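Long-range contacts in Nrps/pks (Streptomyces albus, PDB 4OPF), which is a ketosynthase domain of OzmH, an "AT-less" polyketide synthase in oxazolomycin assembly, probably non-elongating and passing acyl chains on rather than extending them: residues T88-C93 / L421-L426; Y97-L102 / H145-R150; E306-A311 / E366-A371. All coordinates share one frame; numbering follows the deposited sequence.

Contact 1. Residues T88-C93 / L421-L426; sequences TLFAFC and LDRPRL
Arg-423 lays its guanidinium flat over one face of the Phe-90 ring, with the two planes only 20° apart and the group centres separated by 4.0 Å. The overlap is off-centre: CZ of Arg-423 comes to 3.4 Å from CD2 of Phe-90, near the rim of the ring, while the methylene CD of Arg-423 sits over the middle as a CH-pi donor. The chain of Arg-423, extended from CG to NE, crosses the phenyl at about a right angle and thus covers it with both aliphatic and charged parts. An arginine suits this place because it offers the ring greasy carbons and a delocalised cation together. A water at the edge of the guanidinium accepts from NE of Arg-423 and donates to the carbonyl O of Phe-90, which helps to fix how the flat group is turned.

Pro-424 brings CD to the edge of the same ring, and its CG meets Leu-89 CD2 tip to tip at 3.8 Å. Leu-89 reaches it with CG anti to the backbone N (chi1 176°). The Leu-426 and Phe-90 side chains reach each other from opposite directions, CD1 of Leu-426 touching CZ of Phe-90 at 3.9 Å. Cys-93 packs SG against Pro-424 CD at 4.0 Å, and its carbonyl O accepts from Leu-421 N over 2.8 Å.

Phe-90 and Arg-423 also touch Ser-15 of strand 9-17. The arrangement is that of the extended segment following the ketosynthase core, near polyproline II in its backbone angles, folded back over a helix of the N-terminal half of a thiolase-fold ketosynthase.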
loop_
_atom_site.group_PDB
_atom_site.type_symbol
_atom_site.label_atom_id
_atom_site.label_comp_id
_atom_site.label_asym_id
_atom_site.label_seq_id
_atom_site.Cartn_x
_atom_site.Cartn_y
_atom_site.Cartn_z
ATOM N N THR A 88 5.838 -17.237 8.409
ATOM C CA THR A 88 6.718 -16.823 7.311
ATOM C C THR A 88 7.882 -17.808 7.235
ATOM O O THR A 88 8.221 -18.245 6.135
ATOM C CB THR A 88 7.184 -15.384 7.477
ATOM O OG1 THR A 88 6.029 -14.525 7.507
ATOM C CG2 THR A 88 8.165 -14.994 6.370
ATOM N N LEU A 89 8.486 -18.161 8.372
ATOM C CA LEU A 89 9.499 -19.186 8.375
ATOM C C LEU A 89 8.984 -20.472 7.713
ATOM O O LEU A 89 9.695 -21.062 6.899
ATOM C CB LEU A 89 9.998 -19.482 9.767
ATOM C CG LEU A 89 11.000 -20.625 9.875
ATOM C CD1 LEU A 89 12.297 -20.356 9.099
ATOM C CD2 LEU A 89 11.270 -20.862 11.325
ATOM N N PHE A 90 7.768 -20.890 8.045
ATOM C CA PHE A 90 7.239 -22.101 7.478
ATOM C C PHE A 90 6.958 -21.977 5.983
ATOM O O PHE A 90 7.068 -22.962 5.241
ATOM C CB PHE A 90 5.975 -22.573 8.218
ATOM C CG PHE A 90 6.171 -22.903 9.687
ATOM C CD1 PHE A 90 7.400 -23.200 10.218
ATOM C CD2 PHE A 90 5.088 -22.875 10.537
ATOM C CE1 PHE A 90 7.556 -23.472 11.578
ATOM C CE2 PHE A 90 5.233 -23.158 11.905
ATOM C CZ PHE A 90 6.464 -23.458 12.417
ATOM N N ALA A 91 6.591 -20.802 5.504
ATOM C CA ALA A 91 6.415 -20.632 4.064
ATOM C C ALA A 91 7.733 -20.732 3.330
ATOM O O ALA A 91 7.802 -21.304 2.249
ATOM C CB ALA A 91 5.740 -19.319 3.755
ATOM N N PHE A 92 8.802 -20.210 3.909
ATOM C CA PHE A 92 10.126 -20.359 3.302
ATOM C C PHE A 92 10.547 -21.830 3.244
ATOM O O PHE A 92 11.098 -22.279 2.238
ATOM C CB PHE A 92 11.188 -19.583 4.075
ATOM C CG PHE A 92 11.029 -18.092 4.031
ATOM C CD1 PHE A 92 10.305 -17.460 3.069
ATOM C CD2 PHE A 92 11.616 -17.322 4.980
ATOM C CE1 PHE A 92 10.177 -16.066 3.016
ATOM C CE2 PHE A 92 11.540 -15.916 4.922
ATOM C CZ PHE A 92 10.816 -15.294 3.934
ATOM N N CYS A 93 10.333 -22.551 4.342
ATOM C CA CYS A 93 10.494 -24.018 4.369
ATOM C C CYS A 93 9.730 -24.693 3.221
ATOM O O CYS A 93 10.288 -25.515 2.493
ATOM C CB CYS A 93 9.981 -24.591 5.682
ATOM S SG CYS A 93 11.120 -24.074 7.012
ATOM N N LEU A 421 11.803 -27.883 2.680
ATOM C CA LEU A 421 12.597 -28.226 3.842
ATOM C C LEU A 421 11.635 -28.638 4.932
ATOM O O LEU A 421 10.506 -28.154 4.984
ATOM C CB LEU A 421 13.445 -27.036 4.291
ATOM C CG LEU A 421 14.319 -26.469 3.184
ATOM C CD1 LEU A 421 15.107 -25.250 3.638
ATOM C CD2 LEU A 421 15.305 -27.525 2.726
ATOM N N ASP A 422 12.082 -29.519 5.819
ATOM C CA ASP A 422 11.407 -29.720 7.108
ATOM C C ASP A 422 11.271 -28.412 7.949
ATOM O O ASP A 422 12.211 -27.614 8.043
ATOM C CB ASP A 422 12.208 -30.717 7.977
ATOM C CG ASP A 422 12.104 -32.175 7.490
ATOM O OD1 ASP A 422 11.087 -32.570 6.853
ATOM O OD2 ASP A 422 13.063 -32.930 7.782
ATOM N N ARG A 423 10.116 -28.238 8.583
ATOM C CA ARG A 423 9.925 -27.171 9.546
ATOM C C ARG A 423 10.829 -27.423 10.738
ATOM O O ARG A 423 10.863 -28.502 11.231
ATOM C CB ARG A 423 8.493 -27.179 10.036
ATOM C CG ARG A 423 7.477 -26.761 9.013
ATOM C CD ARG A 423 6.087 -27.085 9.544
ATOM N NE ARG A 423 5.125 -26.312 8.814
ATOM C CZ ARG A 423 3.969 -25.845 9.283
ATOM N NH1 ARG A 423 3.593 -26.081 10.565
ATOM N NH2 ARG A 423 3.186 -25.117 8.444
ATOM N N PRO A 424 11.570 -26.439 11.204
ATOM C CA PRO A 424 12.278 -26.732 12.462
ATOM C C PRO A 424 11.326 -27.015 13.613
ATOM O O PRO A 424 10.176 -26.565 13.595
ATOM C CB PRO A 424 13.050 -25.455 12.741
ATOM C CG PRO A 424 12.286 -24.400 12.042
ATOM C CD PRO A 424 11.686 -25.027 10.809
ATOM N N ARG A 425 11.778 -27.801 14.580
ATOM C CA ARG A 425 10.986 -28.061 15.786
ATOM C C ARG A 425 11.161 -26.871 16.723
ATOM O O ARG A 425 12.246 -26.651 17.263
ATOM C CB ARG A 425 11.447 -29.333 16.517
ATOM C CG ARG A 425 11.367 -30.625 15.707
ATOM C CD ARG A 425 12.233 -31.721 16.337
ATOM N NE ARG A 425 12.871 -32.572 15.324
ATOM C CZ ARG A 425 12.745 -33.896 15.218
ATOM N NH1 ARG A 425 13.382 -34.526 14.239
ATOM N NH2 ARG A 425 12.005 -34.601 16.076
ATOM N N LEU A 426 10.094 -26.105 16.908
ATOM C CA LEU A 426 10.122 -24.948 17.784
ATOM C C LEU A 426 9.743 -25.380 19.208
ATOM O O LEU A 426 8.931 -26.256 19.397
ATOM C CB LEU A 426 9.157 -23.900 17.254
ATOM C CG LEU A 426 9.437 -23.340 15.871
ATOM C CD1 LEU A 426 8.387 -22.303 15.553
ATOM C CD2 LEU A 426 10.816 -22.710 15.789
HETATM O O HOH W 1 6.052 -25.491 5.818
#

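Contact 2. Residues Y97-L102 / H145-R150; sequences YAPDEL and HHFDLR
OD1 of Asp-148 is gripped from several sides: NE of Arg-150 donates to it over 2.9 Å, NH2 of Arg-150 adds a weak bond, and the backbone N of Arg-259 in the second subunit supplies another. Arg-150 meets the carboxylate side-on, its NH2 also reaching OD2 of Asp-148 on the syn side at 3.2 Å. OD1 is approached by NE from above the carboxylate plane, whereas both carboxylate oxygens lie near the plane of the guanidinium. Such a network would be expected to keep the acid ionised.

Across the contact, a water joins two carbonyls, donating 2.7 Å to Pro-99 O and 2.7 Å to Phe-147 O. Two acceptors that could not bond each other are thereby satisfied through one molecule, which lies at the edge of the Phe-147 ring. Asp-148, the first residue to leave helical angles, has positive phi (57°) in a Schellman motif. This turn belongs to the dimer interface of this thiolase-fold ketosynthase: Arg-259 of the second subunit also bonds the carbonyls of His-145 and His-146.

The remaining contacts are mostly apolar. CB of Pro-99 meets the Phe-147 ring at its edge, 4.3 Å from CD1, and a proline is apt here, starting a short turn with helical angles, where Leu-102 N bonds to Pro-99 O. CB of Leu-102 lies 4.5 Å from CD2 of Leu-149. That methyl, placed by CG beside the backbone N (chi1 -55°), also stands 3.7 Å from Leu-102 O. Leu-102 and Leu-149 both rest on Ile-107 of strand 107-112, while Phe-147 meets Phe-92 edge-to-face.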
loop_
_atom_site.group_PDB
_atom_site.type_symbol
_atom_site.label_atom_id
_atom_site.label_comp_id
_atom_site.label_asym_id
_atom_site.label_seq_id
_atom_site.Cartn_x
_atom_site.Cartn_y
_atom_site.Cartn_z
ATOM N N TYR A 97 13.528 -22.854 0.689
ATOM C CA TYR A 97 14.626 -21.888 0.929
ATOM C C TYR A 97 14.892 -21.821 2.429
ATOM O O TYR A 97 13.957 -21.680 3.217
ATOM C CB TYR A 97 14.297 -20.461 0.429
ATOM C CG TYR A 97 14.326 -20.325 -1.047
ATOM C CD1 TYR A 97 13.188 -20.554 -1.803
ATOM C CD2 TYR A 97 15.505 -20.011 -1.707
ATOM C CE1 TYR A 97 13.218 -20.475 -3.195
ATOM C CE2 TYR A 97 15.560 -19.902 -3.096
ATOM C CZ TYR A 97 14.424 -20.153 -3.841
ATOM O OH TYR A 97 14.477 -20.080 -5.204
ATOM N N ALA A 98 16.146 -21.884 2.828
ATOM C CA ALA A 98 16.517 -21.593 4.223
ATOM C C ALA A 98 16.587 -20.058 4.335
ATOM O O ALA A 98 16.853 -19.379 3.357
ATOM C CB ALA A 98 17.883 -22.230 4.569
ATOM N N PRO A 99 16.376 -19.506 5.525
ATOM C CA PRO A 99 16.440 -18.035 5.705
ATOM C C PRO A 99 17.748 -17.404 5.233
ATOM O O PRO A 99 17.731 -16.281 4.695
ATOM C CB PRO A 99 16.310 -17.866 7.226
ATOM C CG PRO A 99 15.511 -19.048 7.637
ATOM C CD PRO A 99 16.032 -20.184 6.776
ATOM N N ASP A 100 18.873 -18.073 5.466
ATOM C CA ASP A 100 20.168 -17.584 4.986
ATOM C C ASP A 100 20.226 -17.362 3.480
ATOM O O ASP A 100 20.959 -16.521 3.031
ATOM C CB ASP A 100 21.307 -18.556 5.353
ATOM C CG ASP A 100 21.862 -18.303 6.731
ATOM O OD1 ASP A 100 21.292 -17.457 7.482
ATOM O OD2 ASP A 100 22.862 -18.966 7.082
ATOM N N GLU A 101 19.492 -18.122 2.700
ATOM C CA GLU A 101 19.439 -17.871 1.269
ATOM C C GLU A 101 18.618 -16.610 0.899
ATOM O O GLU A 101 18.658 -16.187 -0.251
ATOM C CB GLU A 101 18.792 -19.044 0.545
ATOM C CG GLU A 101 19.549 -20.374 0.659
ATOM C CD GLU A 101 18.801 -21.526 -0.055
ATOM O OE1 GLU A 101 18.982 -21.671 -1.297
ATOM O OE2 GLU A 101 17.993 -22.246 0.599
ATOM N N LEU A 102 17.814 -16.073 1.818
ATOM C CA LEU A 102 16.903 -14.984 1.484
ATOM C C LEU A 102 17.378 -13.669 2.088
ATOM O O LEU A 102 16.960 -12.574 1.701
ATOM C CB LEU A 102 15.488 -15.327 1.924
ATOM C CG LEU A 102 14.864 -16.509 1.198
ATOM C CD1 LEU A 102 13.444 -16.693 1.637
ATOM C CD2 LEU A 102 14.845 -16.351 -0.297
ATOM N N HIS A 145 12.770 -7.037 9.311
ATOM C CA HIS A 145 13.895 -6.949 10.217
ATOM C C HIS A 145 14.466 -8.342 10.522
ATOM O O HIS A 145 15.652 -8.571 10.345
ATOM C CB HIS A 145 13.495 -6.248 11.523
ATOM C CG HIS A 145 14.597 -6.174 12.518
ATOM N ND1 HIS A 145 14.728 -7.067 13.554
ATOM C CD2 HIS A 145 15.640 -5.314 12.629
ATOM C CE1 HIS A 145 15.793 -6.758 14.272
ATOM N NE2 HIS A 145 16.365 -5.703 13.720
ATOM N N HIS A 146 13.612 -9.290 10.889
ATOM C CA HIS A 146 14.100 -10.570 11.320
ATOM C C HIS A 146 14.732 -11.365 10.183
ATOM O O HIS A 146 15.746 -11.972 10.400
ATOM C CB HIS A 146 13.047 -11.448 11.972
ATOM C CG HIS A 146 13.555 -12.847 12.203
ATOM N ND1 HIS A 146 14.453 -13.164 13.219
ATOM C CD2 HIS A 146 13.402 -13.985 11.474
ATOM C CE1 HIS A 146 14.776 -14.447 13.131
ATOM N NE2 HIS A 146 14.162 -14.966 12.075
ATOM N N PHE A 147 14.139 -11.363 8.989
ATOM C CA PHE A 147 14.662 -12.110 7.876
ATOM C C PHE A 147 15.604 -11.296 6.996
ATOM O O PHE A 147 16.132 -11.830 6.023
ATOM C CB PHE A 147 13.482 -12.643 7.072
ATOM C CG PHE A 147 12.668 -13.673 7.807
ATOM C CD1 PHE A 147 13.173 -14.961 7.990
ATOM C CD2 PHE A 147 11.429 -13.378 8.317
ATOM C CE1 PHE A 147 12.429 -15.935 8.649
ATOM C CE2 PHE A 147 10.676 -14.354 8.943
ATOM C CZ PHE A 147 11.180 -15.632 9.104
ATOM N N ASP A 148 15.832 -10.026 7.357
ATOM C CA ASP A 148 16.719 -9.069 6.632
ATOM C C ASP A 148 16.295 -8.900 5.132
ATOM O O ASP A 148 17.098 -9.052 4.216
ATOM C CB ASP A 148 18.145 -9.524 6.711
ATOM C CG ASP A 148 19.144 -8.451 6.273
ATOM O OD1 ASP A 148 18.879 -7.190 6.276
ATOM O OD2 ASP A 148 20.265 -8.889 5.984
ATOM N N LEU A 149 15.016 -8.647 4.924
ATOM C CA LEU A 149 14.448 -8.472 3.606
ATOM C C LEU A 149 14.472 -6.982 3.303
ATOM O O LEU A 149 14.253 -6.172 4.185
ATOM C CB LEU A 149 13.058 -9.017 3.638
ATOM C CG LEU A 149 12.974 -10.483 4.125
ATOM C CD1 LEU A 149 11.519 -10.894 4.064
ATOM C CD2 LEU A 149 13.806 -11.371 3.230
ATOM N N ARG A 150 14.830 -6.612 2.081
ATOM C CA ARG A 150 15.184 -5.221 1.761
ATOM C C ARG A 150 14.222 -4.554 0.802
ATOM O O ARG A 150 14.455 -3.390 0.403
ATOM C CB ARG A 150 16.579 -5.181 1.108
ATOM C CG ARG A 150 17.663 -5.843 1.915
ATOM C CD ARG A 150 18.111 -5.088 3.096
ATOM N NE ARG A 150 19.195 -5.802 3.785
ATOM C CZ ARG A 150 20.485 -5.719 3.487
ATOM N NH1 ARG A 150 20.899 -4.941 2.502
ATOM N NH2 ARG A 150 21.351 -6.444 4.152
HETATM O O HOH W 2 16.302 -14.496 6.100
#

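Contact 3. Residues E306-A311 / E366-A371; sequences ELKAIA and EHFDFA
Leu-307 packs over one face of the Phe-368 ring, its CB lying 4.0 Å from CE1 and its CD1 4.2 Å from the ring centroid as a CH-pi donor. The two side chains cross at about a right angle, and with CG anti to its backbone N (chi1 -173°) Phe-368 presents that face to the helix. CD1 of Leu-307 serves both aromatics, for it also touches CZ of Phe-370 at 3.7 Å. Phe-368 in turn directs its edge at Phe-370, CE2 standing 3.5 Å above that ring. A branched leucine fits well here, covering one ring and reaching the next.

The other flank is looser and solvent-facing. Lys-308 runs out extended beyond CG, its CE 3.9 Å from His-367 O, a grazing approach suited to a residue whose ammonium stays at the surface. No hydrogen bond joins the segments. With Phe-368 cut back to an alanine, Leu-307 would lose the face it rests on, and Phe-370 is likely to turn more freely.

Phe-368 and His-367 also touch Leu-304, one turn back on helix 300-314. This helix packs its Ala-309 and Ile-310 on helix 268-282, while Glu-306, hydrogen-bonded to Asn-295 N and Ala-296 N, touches strand 390-396.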
loop_
_atom_site.group_PDB
_atom_site.type_symbol
_atom_site.label_atom_id
_atom_site.label_comp_id
_atom_site.label_asym_id
_atom_site.label_seq_id
_atom_site.Cartn_x
_atom_site.Cartn_y
_atom_site.Cartn_z
ATOM N N GLU A 306 -24.166 -10.079 -5.211
ATOM C CA GLU A 306 -22.968 -10.784 -5.626
ATOM C C GLU A 306 -23.248 -11.814 -6.696
ATOM O O GLU A 306 -22.497 -11.905 -7.671
ATOM C CB GLU A 306 -22.181 -11.426 -4.461
ATOM C CG GLU A 306 -20.960 -12.142 -5.007
ATOM C CD GLU A 306 -19.973 -12.763 -3.976
ATOM O OE1 GLU A 306 -20.421 -13.060 -2.819
ATOM O OE2 GLU A 306 -18.755 -12.987 -4.376
ATOM N N LEU A 307 -24.274 -12.628 -6.503
ATOM C CA LEU A 307 -24.595 -13.680 -7.477
ATOM C C LEU A 307 -24.979 -13.106 -8.869
ATOM O O LEU A 307 -24.564 -13.602 -9.883
ATOM C CB LEU A 307 -25.756 -14.527 -6.973
ATOM C CG LEU A 307 -25.449 -15.409 -5.757
ATOM C CD1 LEU A 307 -26.716 -16.145 -5.422
ATOM C CD2 LEU A 307 -24.362 -16.420 -5.967
ATOM N N LYS A 308 -25.730 -12.028 -8.892
ATOM C CA LYS A 308 -26.062 -11.374 -10.156
ATOM C C LYS A 308 -24.849 -10.763 -10.787
ATOM O O LYS A 308 -24.725 -10.766 -11.989
ATOM C CB LYS A 308 -27.097 -10.287 -9.924
ATOM C CG LYS A 308 -28.438 -10.883 -9.527
ATOM C CD LYS A 308 -29.487 -9.790 -9.335
ATOM C CE LYS A 308 -30.837 -10.407 -8.946
ATOM N NZ LYS A 308 -31.887 -9.399 -8.583
ATOM N N ALA A 309 -23.922 -10.251 -9.986
ATOM C CA ALA A 309 -22.742 -9.617 -10.568
ATOM C C ALA A 309 -21.802 -10.663 -11.179
ATOM O O ALA A 309 -21.228 -10.456 -12.284
ATOM C CB ALA A 309 -22.004 -8.802 -9.505
ATOM N N ILE A 310 -21.606 -11.777 -10.464
ATOM C CA ILE A 310 -20.907 -12.949 -11.052
ATOM C C ILE A 310 -21.518 -13.418 -12.399
ATOM O O ILE A 310 -20.806 -13.535 -13.403
ATOM C CB ILE A 310 -20.857 -14.114 -10.073
ATOM C CG1 ILE A 310 -19.921 -13.695 -8.913
ATOM C CG2 ILE A 310 -20.311 -15.381 -10.770
ATOM C CD1 ILE A 310 -20.044 -14.593 -7.690
ATOM N N ALA A 311 -22.818 -13.614 -12.428
ATOM C CA ALA A 311 -23.462 -14.013 -13.656
ATOM C C ALA A 311 -23.217 -12.995 -14.775
ATOM O O ALA A 311 -22.884 -13.387 -15.928
ATOM C CB ALA A 311 -24.958 -14.228 -13.447
ATOM N N GLU A 366 -34.684 -15.507 -2.427
ATOM C CA GLU A 366 -36.075 -15.399 -2.862
ATOM C C GLU A 366 -36.229 -14.735 -4.230
ATOM O O GLU A 366 -37.267 -14.902 -4.890
ATOM C CB GLU A 366 -36.875 -14.621 -1.820
ATOM C CG GLU A 366 -38.373 -14.868 -1.840
ATOM C CD GLU A 366 -39.097 -13.856 -0.984
ATOM O OE1 GLU A 366 -38.648 -13.630 0.158
ATOM O OE2 GLU A 366 -40.093 -13.272 -1.455
ATOM N N HIS A 367 -35.211 -13.985 -4.657
ATOM C CA HIS A 367 -35.308 -13.223 -5.908
ATOM C C HIS A 367 -34.198 -13.616 -6.894
ATOM O O HIS A 367 -33.664 -12.774 -7.633
ATOM C CB HIS A 367 -35.332 -11.708 -5.600
ATOM C CG HIS A 367 -36.539 -11.270 -4.810
ATOM N ND1 HIS A 367 -36.466 -10.846 -3.496
ATOM C CD2 HIS A 367 -37.853 -11.209 -5.147
ATOM C CE1 HIS A 367 -37.676 -10.539 -3.062
ATOM N NE2 HIS A 367 -38.536 -10.750 -4.043
ATOM N N PHE A 368 -33.884 -14.915 -6.915
ATOM C CA PHE A 368 -32.833 -15.452 -7.778
ATOM C C PHE A 368 -33.143 -16.868 -8.256
ATOM O O PHE A 368 -33.204 -17.794 -7.453
ATOM C CB PHE A 368 -31.485 -15.462 -7.039
ATOM C CG PHE A 368 -30.316 -15.836 -7.913
ATOM C CD1 PHE A 368 -29.762 -14.915 -8.794
ATOM C CD2 PHE A 368 -29.779 -17.115 -7.862
ATOM C CE1 PHE A 368 -28.691 -15.264 -9.608
ATOM C CE2 PHE A 368 -28.706 -17.469 -8.675
ATOM C CZ PHE A 368 -28.168 -16.542 -9.549
ATOM N N ASP A 369 -33.293 -17.033 -9.569
ATOM C CA ASP A 369 -33.539 -18.348 -10.156
ATOM C C ASP A 369 -32.224 -19.154 -10.339
ATOM O O ASP A 369 -31.437 -18.886 -11.257
ATOM C CB ASP A 369 -34.292 -18.178 -11.490
ATOM C CG ASP A 369 -35.023 -19.449 -11.933
ATOM O OD1 ASP A 369 -35.236 -20.360 -11.094
ATOM O OD2 ASP A 369 -35.398 -19.524 -13.130
ATOM N N PHE A 370 -31.995 -20.132 -9.455
ATOM C CA PHE A 370 -30.850 -21.068 -9.558
ATOM C C PHE A 370 -31.094 -22.194 -10.593
ATOM O O PHE A 370 -30.399 -23.213 -10.587
ATOM C CB PHE A 370 -30.562 -21.727 -8.192
ATOM C CG PHE A 370 -29.617 -20.964 -7.311
ATOM C CD1 PHE A 370 -28.277 -20.851 -7.652
ATOM C CD2 PHE A 370 -30.058 -20.419 -6.102
ATOM C CE1 PHE A 370 -27.397 -20.175 -6.828
ATOM C CE2 PHE A 370 -29.183 -19.748 -5.273
ATOM C CZ PHE A 370 -27.849 -19.625 -5.637
ATOM N N ALA A 371 -32.098 -22.035 -11.453
ATOM C CA ALA A 371 -32.361 -22.987 -12.522
ATOM C C ALA A 371 -32.416 -22.295 -13.885
ATOM O O ALA A 371 -32.796 -22.926 -14.875
ATOM C CB ALA A 371 -33.673 -23.710 -12.249
#

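Overall arrangement
Contacts 1 and 2 adjoin, their centres 13 Å apart, and share helix 79-95 as a common support: Phe-92 packs on Leu-102, its carbonyl O probably bonds Tyr-97 N, and Leu-421 lies against Ala-98. Contact 3 stands on the opposite side of the chain's centre, about 43 Å from contact 1 and 47 Å from contact 2 between centres. Contact 2 is buried and relies on water and apolar side chains, with its charged turn spent on the second subunit. Contact 1, only partly buried, can use a cation over an aromatic ring. Contact 3 lies at the surface and is almost wholly apolar. Along the chain, contacts 2 and 3 follow in series inside the loop that contact 1 closes.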